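Putative methyltransferase protein (Bacteroides fragilis, PDB 5BP9) binds S-adenosyl-L-homocysteine and probably acts as an S-adenosylmethionine-dependent methyltransferase. Local coordinates at residues A[94-97]-A[98-102]; A[117-121]-A[122-126]; A[137-141]-A[142-146]; A[180-183]-A[184-187]. All blocks are in the same frame, centred on the assembly; numbering follows the deposited sequence. Where two conformers were deposited one is given.

Interaction 1. Residues A[94-97]-A[98-102]; sequences ERTA and LAMAT
Thr96 and Met100, one helical turn apart, lie side by side and point the same way. The methyl CG2 of Thr96 meets the selenium SE of Met100 (a selenomethionine) at 4.1 Å. Thr96 has CG2 anti to its backbone N (chi1 -61° for OG1), which turns the methyl along the helix towards Met100 and leaves OG1 to bond with Leu92 O and Lys266 NZ. In Met100, CG lies 3.4 Å from Thr96 O before the chain bends at chi3 and its end turns away. Leu98 leans back over the preceding turn, with its CG 3.4 Å from Glu94 O, while its side chain continues to His115 and Ala118 of helix 114-121.

Leu98 N bonds Glu94 O at 3.0 Å, with an N-H...O angle of 169°. Two residues on, the pattern is less regular: Met100 N reaches Thr96 O at 3.3 Å and 139°, and also makes a weak bond to Ala97 O. This bifurcation fits a helix about to end, since Ala101 already leaves helical backbone angles. The carboxylate of Glu94 turns to Arg85, which binds S-adenosyl-L-homocysteine, and to His115. The arrangement is that of the C-terminal turns of a helix flanking the central sheet of a Rossmann-like methyltransferase fold.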
loop_
_atom_site.group_PDB
_atom_site.type_symbol
_atom_site.label_atom_id
_atom_site.label_comp_id
_atom_site.label_asym_id
_atom_site.label_seq_id
_atom_site.Cartn_x
_atom_site.Cartn_y
_atom_site.Cartn_z
ATOM N N GLU A 94 -5.070 -0.889 10.559
ATOM C CA GLU A 94 -5.764 -1.519 9.444
ATOM C C GLU A 94 -7.200 -1.870 9.814
ATOM O O GLU A 94 -8.123 -1.604 9.034
ATOM C CB GLU A 94 -5.001 -2.744 8.937
ATOM C CG GLU A 94 -3.627 -2.378 8.377
ATOM C CD GLU A 94 -2.818 -3.581 7.964
ATOM O OE1 GLU A 94 -3.406 -4.655 7.743
ATOM O OE2 GLU A 94 -1.575 -3.450 7.871
ATOM N N ARG A 95 -7.395 -2.431 11.009
ATOM C CA ARG A 95 -8.739 -2.741 11.490
ATOM C C ARG A 95 -9.592 -1.481 11.540
ATOM O O ARG A 95 -10.775 -1.498 11.164
ATOM C CB ARG A 95 -8.696 -3.403 12.885
ATOM C CG ARG A 95 -7.995 -4.745 12.940
ATOM C CD ARG A 95 -8.241 -5.450 14.276
ATOM N NE ARG A 95 -7.899 -4.635 15.457
ATOM C CZ ARG A 95 -6.746 -4.670 16.141
ATOM N NH1 ARG A 95 -5.733 -5.459 15.782
ATOM N NH2 ARG A 95 -6.593 -3.882 17.202
ATOM N N THR A 96 -8.985 -0.383 11.999
ATOM C CA THR A 96 -9.667 0.888 12.150
ATOM C C THR A 96 -10.127 1.383 10.781
ATOM O O THR A 96 -11.266 1.799 10.596
ATOM C CB THR A 96 -8.742 1.936 12.821
ATOM O OG1 THR A 96 -8.362 1.465 14.129
ATOM C CG2 THR A 96 -9.437 3.297 12.933
ATOM N N ALA A 97 -9.228 1.319 9.810
ATOM C CA ALA A 97 -9.569 1.721 8.454
ATOM C C ALA A 97 -10.678 0.891 7.804
ATOM O O ALA A 97 -11.578 1.461 7.208
ATOM C CB ALA A 97 -8.312 1.723 7.587
ATOM N N LEU A 98 -10.620 -0.438 7.908
ATOM C CA LEU A 98 -11.655 -1.284 7.333
ATOM C C LEU A 98 -13.033 -1.006 7.898
ATOM O O LEU A 98 -13.998 -0.941 7.149
ATOM C CB LEU A 98 -11.325 -2.783 7.472
ATOM C CG LEU A 98 -10.036 -3.282 6.822
ATOM C CD1 LEU A 98 -10.033 -4.800 6.817
ATOM C CD2 LEU A 98 -9.804 -2.733 5.417
ATOM N N ALA A 99 -13.112 -0.791 9.212
ATOM C CA ALA A 99 -14.386 -0.482 9.857
ATOM C C ALA A 99 -15.000 0.840 9.387
ATOM O O ALA A 99 -16.242 0.983 9.355
ATOM C CB ALA A 99 -14.201 -0.501 11.365
HETATM N N MSE A 100 -14.139 1.787 9.007
HETATM C CA MSE A 100 -14.544 3.113 8.539
HETATM C C MSE A 100 -14.881 3.168 7.064
HETATM O O MSE A 100 -15.502 4.119 6.618
HETATM C CB MSE A 100 -13.396 4.122 8.734
HETATM C CG MSE A 100 -13.253 4.502 10.173
HETATM SE SE MSE A 100 -11.555 5.482 10.253
HETATM C CE MSE A 100 -12.231 7.075 9.363
ATOM N N ALA A 101 -14.463 2.152 6.306
ATOM C CA ALA A 101 -14.607 2.139 4.876
ATOM C C ALA A 101 -16.063 1.949 4.499
ATOM O O ALA A 101 -16.710 1.007 4.963
ATOM C CB ALA A 101 -13.764 1.034 4.272
ATOM N N THR A 102 -16.555 2.831 3.627
ATOM C CA THR A 102 -17.942 2.779 3.192
ATOM C C THR A 102 -18.079 2.951 1.697
ATOM O O THR A 102 -17.164 3.402 1.002
ATOM C CB THR A 102 -18.833 3.837 3.903
ATOM O OG1 THR A 102 -18.486 5.175 3.512
ATOM C CG2 THR A 102 -18.717 3.710 5.401
#

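Interaction 2. Residues A[117-121]-A[122-126]; sequences LALQE and SGKEV
Leu119 O is the acceptor on which this helix end turns: Lys124 N donates to it at 3.0 Å with an N-H...O angle of 156°, and Ser122 N adds a weak bond. Ser122 N also donates to Ala118 O, so its hydrogen is shared between two carbonyls. Gly123 N closes the turn on Gln120 O at 2.8 Å, approaching from above the carbonyl plane, 60° out of it. Positive phi at Gly123 (82°) together with the two bonds back into the last turn defines a Schellman motif.

Water adds to these bonds, Ala118 O and Gln120 O each taking one besides an N-H. The molecule that donates to Ala118 O, at 2.8 Å, is also bonded to Ser122 OG; a second donates to both Gln120 OE1 and Val126 O, tying the helix to strand residue Val126. A third donates to Gln120 O and, weakly, to Lys124 O. The Gln120 amide has protein partners too, OE1 taking Lys145 N and NE2 giving to Gly143 O.

Apolar contacts fill the angle between helix and strand. Leu119 CD1 meets Val126 CG2 at 3.9 Å, the two side chains crossing at about a right angle, and Gln120 CG lies 3.7 Å from Val126 CG1. The extended Lys124 passes Leu119 CD2 with its CD at 3.8 Å, and its NZ hydrogen-bonds Ala101 O and, weakly, Leu98 O. The turn thus links helix 114-121 to strand 125-130 within a beta-alpha-beta unit, with Leu119 packed on Ile105 of strand 104-108 and on Leu98 of helix 92-100.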
loop_
_atom_site.group_PDB
_atom_site.type_symbol
_atom_site.label_atom_id
_atom_site.label_comp_id
_atom_site.label_asym_id
_atom_site.label_seq_id
_atom_site.Cartn_x
_atom_site.Cartn_y
_atom_site.Cartn_z
ATOM N N LEU A 117 -11.076 -9.444 1.043
ATOM C CA LEU A 117 -11.909 -10.517 1.620
ATOM C C LEU A 117 -12.646 -10.115 2.893
ATOM O O LEU A 117 -13.806 -10.458 3.068
ATOM C CB LEU A 117 -11.074 -11.769 1.885
ATOM C CG LEU A 117 -10.560 -12.475 0.626
ATOM C CD1 LEU A 117 -9.552 -13.570 0.972
ATOM C CD2 LEU A 117 -11.690 -13.060 -0.212
ATOM N N ALA A 118 -11.974 -9.405 3.784
ATOM C CA ALA A 118 -12.615 -8.922 5.008
ATOM C C ALA A 118 -13.753 -7.980 4.692
ATOM O O ALA A 118 -14.832 -8.074 5.281
ATOM C CB ALA A 118 -11.609 -8.264 5.926
ATOM N N LEU A 119 -13.532 -7.078 3.740
ATOM C CA LEU A 119 -14.576 -6.146 3.357
ATOM C C LEU A 119 -15.783 -6.861 2.733
ATOM O O LEU A 119 -16.926 -6.531 3.054
ATOM C CB LEU A 119 -14.045 -5.100 2.406
ATOM C CG LEU A 119 -12.993 -4.155 2.984
ATOM C CD1 LEU A 119 -12.220 -3.489 1.855
ATOM C CD2 LEU A 119 -13.642 -3.129 3.902
ATOM N N GLN A 120 -15.525 -7.840 1.871
ATOM C CA GLN A 120 -16.597 -8.610 1.224
ATOM C C GLN A 120 -17.457 -9.272 2.245
ATOM O O GLN A 120 -18.689 -9.270 2.150
ATOM C CB GLN A 120 -16.031 -9.672 0.300
ATOM C CG GLN A 120 -15.460 -9.059 -0.956
ATOM C CD GLN A 120 -14.956 -10.051 -2.013
ATOM O OE1 GLN A 120 -14.568 -9.619 -3.085
ATOM N NE2 GLN A 120 -14.988 -11.360 -1.743
ATOM N N GLU A 121 -16.804 -9.796 3.263
ATOM C CA GLU A 121 -17.533 -10.459 4.342
ATOM C C GLU A 121 -18.430 -9.550 5.173
ATOM O O GLU A 121 -19.455 -10.028 5.714
ATOM C CB GLU A 121 -16.555 -11.295 5.174
ATOM C CG GLU A 121 -16.343 -12.668 4.529
ATOM C CD GLU A 121 -14.886 -13.059 4.324
ATOM O OE1 GLU A 121 -14.155 -13.128 5.341
ATOM O OE2 GLU A 121 -14.479 -13.315 3.145
ATOM N N SER A 122 -18.098 -8.267 5.252
ATOM C CA SER A 122 -18.969 -7.247 5.832
ATOM C C SER A 122 -20.128 -6.901 4.911
ATOM O O SER A 122 -20.967 -6.094 5.292
ATOM C CB SER A 122 -18.182 -5.951 6.065
ATOM O OG SER A 122 -17.167 -6.141 7.014
ATOM N N GLY A 123 -20.131 -7.453 3.694
ATOM C CA GLY A 123 -21.106 -7.120 2.661
ATOM C C GLY A 123 -20.772 -5.856 1.885
ATOM O O GLY A 123 -21.628 -5.306 1.197
ATOM N N LYS A 124 -19.519 -5.385 1.984
ATOM C CA LYS A 124 -19.119 -4.138 1.339
ATOM C C LYS A 124 -18.694 -4.375 -0.112
ATOM O O LYS A 124 -18.269 -5.477 -0.479
ATOM C CB LYS A 124 -18.009 -3.435 2.144
ATOM C CG LYS A 124 -18.469 -2.940 3.524
ATOM C CD LYS A 124 -17.356 -2.293 4.334
ATOM C CE LYS A 124 -17.826 -1.923 5.725
ATOM N NZ LYS A 124 -16.744 -1.372 6.594
ATOM N N GLU A 125 -18.820 -3.313 -0.906
ATOM C CA GLU A 125 -18.457 -3.324 -2.321
ATOM C C GLU A 125 -16.999 -2.890 -2.473
ATOM O O GLU A 125 -16.649 -1.755 -2.146
ATOM C CB GLU A 125 -19.373 -2.376 -3.088
ATOM C CG GLU A 125 -19.215 -2.409 -4.596
ATOM C CD GLU A 125 -19.833 -1.196 -5.258
ATOM O OE1 GLU A 125 -19.862 -1.166 -6.500
ATOM O OE2 GLU A 125 -20.265 -0.277 -4.536
ATOM N N VAL A 126 -16.167 -3.793 -2.984
ATOM C CA VAL A 126 -14.723 -3.546 -3.100
ATOM C C VAL A 126 -14.167 -3.996 -4.450
ATOM O O VAL A 126 -14.555 -5.051 -4.991
ATOM C CB VAL A 126 -13.927 -4.162 -1.920
ATOM C CG1 VAL A 126 -14.134 -5.662 -1.808
ATOM C CG2 VAL A 126 -12.431 -3.860 -2.004
HETATM O O HOH W 1 -15.529 -8.677 7.882
HETATM O O HOH W 2 -13.959 -7.683 -4.908
HETATM O O HOH W 3 -19.822 -8.518 -0.416
#

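Interaction 3. Residues A[137-141]-A[142-146]; sequences EVMKL and RGVKD
Arg142 folds back over Val138, its CD 3.7 Å from Val138 CG1 and its CG 3.2 Å from Val138 O. With CG anti to its own carbonyl carbon (chi1 -66°), the aliphatic part runs back along the preceding turn before the chain bends at chi3. The guanidinium then leaves the helix, NH1 bonding Ser112 O. The backbone N of Arg142 donates to Val138 O at 2.8 Å and makes a weak bond to Met139 O.

Gly143 follows with phi at 102°, a positive value that glycine adopts without strain. Its N bonds Lys140 O at 3.1 Å from above the carbonyl plane, 65° out of it.

Val144 turns its side chain towards the helix. CG2 rests 3.8 Å from Met139 CB, while the backbone N donates to Met139 O at 3.0 Å. On its other side the residue packs against Ala116 and Leu117 of helix 114-121. Val144 O accepts from two waters: one also donates to Lys140 O at 2.7 Å, and the other accepts from Lys140 NZ, which has a direct bond to Ala147 O. Both waters thus bridge Val144 O to Lys140.

Lys145 leads away from the helix. Asp146, just before strand 147-149, already makes backbone bonds with Ala128, and its OD2 is hydrogen-bonded with Ser127 OG. The positive phi and paired back-bonds identify a Schellman motif, here ending helix 133-142 ahead of edge strand 147-149 in a Rossmann-like fold.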
loop_
_atom_site.group_PDB
_atom_site.type_symbol
_atom_site.label_atom_id
_atom_site.label_comp_id
_atom_site.label_asym_id
_atom_site.label_seq_id
_atom_site.Cartn_x
_atom_site.Cartn_y
_atom_site.Cartn_z
ATOM N N GLU A 137 -3.731 -13.474 -9.280
ATOM C CA GLU A 137 -4.136 -14.888 -9.426
ATOM C C GLU A 137 -4.698 -15.411 -8.130
ATOM O O GLU A 137 -5.787 -15.960 -8.095
ATOM C CB GLU A 137 -2.930 -15.784 -9.813
ATOM C CG GLU A 137 -3.071 -17.293 -9.543
ATOM C CD GLU A 137 -1.867 -18.102 -10.008
ATOM O OE1 GLU A 137 -1.410 -18.963 -9.215
ATOM O OE2 GLU A 137 -1.399 -17.852 -11.152
ATOM N N VAL A 138 -3.922 -15.258 -7.068
ATOM C CA VAL A 138 -4.308 -15.741 -5.755
ATOM C C VAL A 138 -5.579 -15.090 -5.256
ATOM O O VAL A 138 -6.462 -15.788 -4.761
ATOM C CB VAL A 138 -3.146 -15.616 -4.742
ATOM C CG1 VAL A 138 -3.597 -15.833 -3.285
ATOM C CG2 VAL A 138 -2.050 -16.603 -5.129
HETATM N N MSE A 139 -5.681 -13.769 -5.378
HETATM C CA MSE A 139 -6.900 -13.081 -5.000
HETATM C C MSE A 139 -8.108 -13.688 -5.671
HETATM O O MSE A 139 -9.137 -13.908 -5.013
HETATM C CB MSE A 139 -6.878 -11.574 -5.324
HETATM C CG MSE A 139 -5.934 -10.876 -4.363
HETATM SE SE MSE A 139 -6.241 -8.946 -4.388
HETATM C CE MSE A 139 -4.861 -8.581 -5.714
ATOM N N LYS A 140 -8.013 -13.944 -6.976
ATOM C CA LYS A 140 -9.169 -14.498 -7.693
ATOM C C LYS A 140 -9.550 -15.871 -7.162
ATOM O O LYS A 140 -10.737 -16.171 -6.897
ATOM C CB LYS A 140 -8.893 -14.537 -9.191
ATOM C CG LYS A 140 -8.803 -13.176 -9.850
ATOM C CD LYS A 140 -8.487 -13.280 -11.321
ATOM C CE LYS A 140 -8.462 -11.956 -12.055
ATOM N NZ LYS A 140 -9.766 -11.247 -12.067
ATOM N N LEU A 141 -8.551 -16.697 -6.963
ATOM C CA LEU A 141 -8.776 -18.060 -6.481
ATOM C C LEU A 141 -9.275 -18.121 -5.048
ATOM O O LEU A 141 -10.031 -19.053 -4.696
ATOM C CB LEU A 141 -7.518 -18.919 -6.705
ATOM C CG LEU A 141 -7.056 -19.078 -8.157
ATOM C CD1 LEU A 141 -5.737 -19.839 -8.225
ATOM C CD2 LEU A 141 -8.111 -19.763 -9.011
ATOM N N ARG A 142 -8.932 -17.113 -4.247
ATOM C CA ARG A 142 -9.451 -16.983 -2.862
ATOM C C ARG A 142 -10.874 -16.434 -2.772
ATOM O O ARG A 142 -11.479 -16.420 -1.682
ATOM C CB ARG A 142 -8.547 -16.110 -2.008
ATOM C CG ARG A 142 -7.187 -16.706 -1.765
ATOM C CD ARG A 142 -6.359 -15.799 -0.859
ATOM N NE ARG A 142 -6.735 -15.965 0.542
ATOM C CZ ARG A 142 -6.448 -15.127 1.537
ATOM N NH1 ARG A 142 -5.792 -13.993 1.333
ATOM N NH2 ARG A 142 -6.843 -15.432 2.769
ATOM N N GLY A 143 -11.407 -15.940 -3.887
ATOM C CA GLY A 143 -12.773 -15.462 -3.955
ATOM C C GLY A 143 -12.953 -13.959 -3.906
ATOM O O GLY A 143 -14.070 -13.480 -3.609
ATOM N N VAL A 144 -11.893 -13.188 -4.215
ATOM C CA VAL A 144 -12.065 -11.737 -4.371
ATOM C C VAL A 144 -12.839 -11.529 -5.684
ATOM O O VAL A 144 -12.418 -11.987 -6.743
ATOM C CB VAL A 144 -10.722 -10.991 -4.388
ATOM C CG1 VAL A 144 -10.947 -9.510 -4.602
ATOM C CG2 VAL A 144 -9.978 -11.211 -3.085
ATOM N N LYS A 145 -13.968 -10.836 -5.609
ATOM C CA LYS A 145 -14.910 -10.783 -6.732
ATOM C C LYS A 145 -14.435 -9.880 -7.854
ATOM O O LYS A 145 -14.715 -10.157 -9.018
ATOM C CB LYS A 145 -16.308 -10.372 -6.238
ATOM C CG LYS A 145 -16.955 -11.371 -5.280
ATOM C CD LYS A 145 -18.267 -10.836 -4.718
ATOM N N ASP A 146 -13.702 -8.818 -7.496
ATOM C CA ASP A 146 -13.199 -7.864 -8.486
ATOM C C ASP A 146 -11.730 -7.547 -8.171
ATOM O O ASP A 146 -11.443 -6.526 -7.582
ATOM C CB ASP A 146 -14.039 -6.582 -8.525
ATOM C CG ASP A 146 -13.588 -5.607 -9.632
ATOM O OD1 ASP A 146 -12.987 -6.055 -10.617
ATOM O OD2 ASP A 146 -13.840 -4.396 -9.542
HETATM O O HOH W 4 -11.682 -11.050 -9.476
HETATM O O HOH W 5 -12.884 -14.612 -7.619
#

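Interaction 4. Residues A[180-183]-A[184-187]; sequences MPLF and FRKM
The ring of Phe183 presents its edge to a face of Phe184: CD2 of Phe183 stands 3.8 Å above the Phe184 plane, over its centre. With the planes at 64° and the centroids 5.0 Å apart, this is an edge-to-face pair between consecutive residues. One face of Phe183 is itself covered by Met187, a selenomethionine, whose CG makes a CH-pi contact 3.8 Å from the centroid. Selenium SE of Met187 sits obliquely, 3.7 Å from Phe183 CZ, a Met-aromatic contact. Met180, also a selenomethionine, meets Phe184 obliquely, its SE 3.8 Å from CE2.

Different first torsions set the two rings: CG of Phe183 is anti to its backbone N (chi1 171°), that of Phe184 anti to its carbonyl carbon (chi1 -75°). A third flat group, the guanidinium of Arg185, lies with one face over the backbone of Pro181 and Leu182, Leu182 CA being 3.7 Å above its plane. NH1 comes within 3.6 Å of Pro181 CB.

Along the helix Phe184, Arg185, Lys186 and Met187 donate their N-H groups to the carbonyls four residues earlier, as at Met187 N to Phe183 O (2.9 Å). Phe183 and Met187 pack on strands 161-166 and 195-202, whereas Phe184 faces helix 248-257 and Phe260. Chemically, the aromatic and selenium side is held by dispersion and weak pi contacts, with the N-H groups of residues 184-187 bonded to carbonyls of 180-183. Of the two charged residues Arg185 is exposed, whereas Lys186 is buried and its NZ donates to Asp154 O and Phe157 O.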
loop_
_atom_site.group_PDB
_atom_site.type_symbol
_atom_site.label_atom_id
_atom_site.label_comp_id
_atom_site.label_asym_id
_atom_site.label_seq_id
_atom_site.Cartn_x
_atom_site.Cartn_y
_atom_site.Cartn_z
HETATM N N MSE A 180 4.107 13.418 -5.351
HETATM C CA MSE A 180 2.884 13.861 -4.681
HETATM C C MSE A 180 1.886 14.542 -5.609
HETATM O O MSE A 180 0.691 14.227 -5.528
HETATM C CB MSE A 180 3.167 14.719 -3.443
HETATM C CG MSE A 180 3.709 13.878 -2.300
HETATM SE SE MSE A 180 2.209 12.874 -1.497
HETATM C CE MSE A 180 3.358 11.855 -0.407
ATOM N N PRO A 181 2.322 15.449 -6.504
ATOM C CA PRO A 181 1.334 16.063 -7.412
ATOM C C PRO A 181 0.618 15.016 -8.304
ATOM O O PRO A 181 -0.609 15.061 -8.440
ATOM C CB PRO A 181 2.162 17.094 -8.190
ATOM C CG PRO A 181 3.294 17.435 -7.258
ATOM C CD PRO A 181 3.631 16.137 -6.593
ATOM N N LEU A 182 1.365 14.067 -8.873
ATOM C CA LEU A 182 0.772 12.998 -9.686
ATOM C C LEU A 182 -0.223 12.204 -8.869
ATOM O O LEU A 182 -1.319 11.898 -9.337
ATOM C CB LEU A 182 1.865 12.059 -10.213
ATOM C CG LEU A 182 1.427 10.823 -11.008
ATOM C CD1 LEU A 182 1.006 11.201 -12.420
ATOM C CD2 LEU A 182 2.550 9.796 -11.034
ATOM N N PHE A 183 0.176 11.863 -7.641
ATOM C CA PHE A 183 -0.702 11.099 -6.764
ATOM C C PHE A 183 -2.040 11.823 -6.537
ATOM O O PHE A 183 -3.109 11.227 -6.699
ATOM C CB PHE A 183 0.018 10.817 -5.437
ATOM C CG PHE A 183 -0.881 10.217 -4.397
ATOM C CD1 PHE A 183 -1.378 8.931 -4.567
ATOM C CD2 PHE A 183 -1.280 10.943 -3.299
ATOM C CE1 PHE A 183 -2.259 8.391 -3.643
ATOM C CE2 PHE A 183 -2.129 10.389 -2.344
ATOM C CZ PHE A 183 -2.648 9.120 -2.524
ATOM N N PHE A 184 -1.981 13.102 -6.143
ATOM C CA PHE A 184 -3.202 13.830 -5.855
ATOM C C PHE A 184 -4.038 14.100 -7.103
ATOM O O PHE A 184 -5.264 14.104 -7.031
ATOM C CB PHE A 184 -2.905 15.093 -5.053
ATOM C CG PHE A 184 -2.586 14.790 -3.606
ATOM C CD1 PHE A 184 -3.566 14.218 -2.792
ATOM C CD2 PHE A 184 -1.338 15.037 -3.053
ATOM C CE1 PHE A 184 -3.300 13.902 -1.459
ATOM C CE2 PHE A 184 -1.088 14.763 -1.719
ATOM C CZ PHE A 184 -2.053 14.169 -0.920
ATOM N N ARG A 185 -3.391 14.257 -8.260
ATOM C CA ARG A 185 -4.139 14.336 -9.524
ATOM C C ARG A 185 -4.920 13.059 -9.783
ATOM O O ARG A 185 -6.081 13.121 -10.182
ATOM C CB ARG A 185 -3.250 14.636 -10.721
ATOM C CG ARG A 185 -2.783 16.074 -10.789
ATOM C CD ARG A 185 -2.193 16.411 -12.153
ATOM N NE ARG A 185 -0.948 15.699 -12.473
ATOM C CZ ARG A 185 0.285 16.052 -12.097
ATOM N NH1 ARG A 185 0.503 17.108 -11.330
ATOM N NH2 ARG A 185 1.325 15.322 -12.495
ATOM N N LYS A 186 -4.300 11.912 -9.531
ATOM C CA LYS A 186 -4.990 10.647 -9.731
ATOM C C LYS A 186 -6.140 10.495 -8.730
ATOM O O LYS A 186 -7.226 10.024 -9.075
ATOM C CB LYS A 186 -4.018 9.464 -9.623
ATOM C CG LYS A 186 -4.631 8.117 -9.980
ATOM C CD LYS A 186 -4.744 7.982 -11.493
ATOM C CE LYS A 186 -5.762 6.954 -11.896
ATOM N NZ LYS A 186 -5.760 6.783 -13.373
HETATM N N MSE A 187 -5.906 10.912 -7.492
HETATM C CA MSE A 187 -6.954 10.836 -6.469
HETATM C C MSE A 187 -8.168 11.675 -6.811
HETATM O O MSE A 187 -9.309 11.231 -6.626
HETATM C CB MSE A 187 -6.427 11.261 -5.092
HETATM C CG MSE A 187 -5.340 10.378 -4.498
HETATM SE SE MSE A 187 -5.944 8.539 -4.157
HETATM C CE MSE A 187 -5.174 7.766 -5.716
#

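In the fold
Interactions 1, 2 and 3 follow one another in the chain and meet as a row: the centres of 1 and 2 lie 11 Å apart, those of 2 and 3 13 Å. Lys124 NZ reaches Ala101 O at 2.9 Å, joining 2 to 1, and Gln120 NE2 reaches Gly143 O at 3.0 Å, joining 2 to 3. Interaction 4 stands apart, its nearest atoms about 13 Å from interaction 1. From the bound S-adenosyl-L-homocysteine, the side chain of Glu94 is about 5 Å away, that of Met139 about 7 Å, Leu182 about 9 Å and Leu119 about 10 Å. Glu94 thus comes closest, and its partner Arg85 binds the ligand.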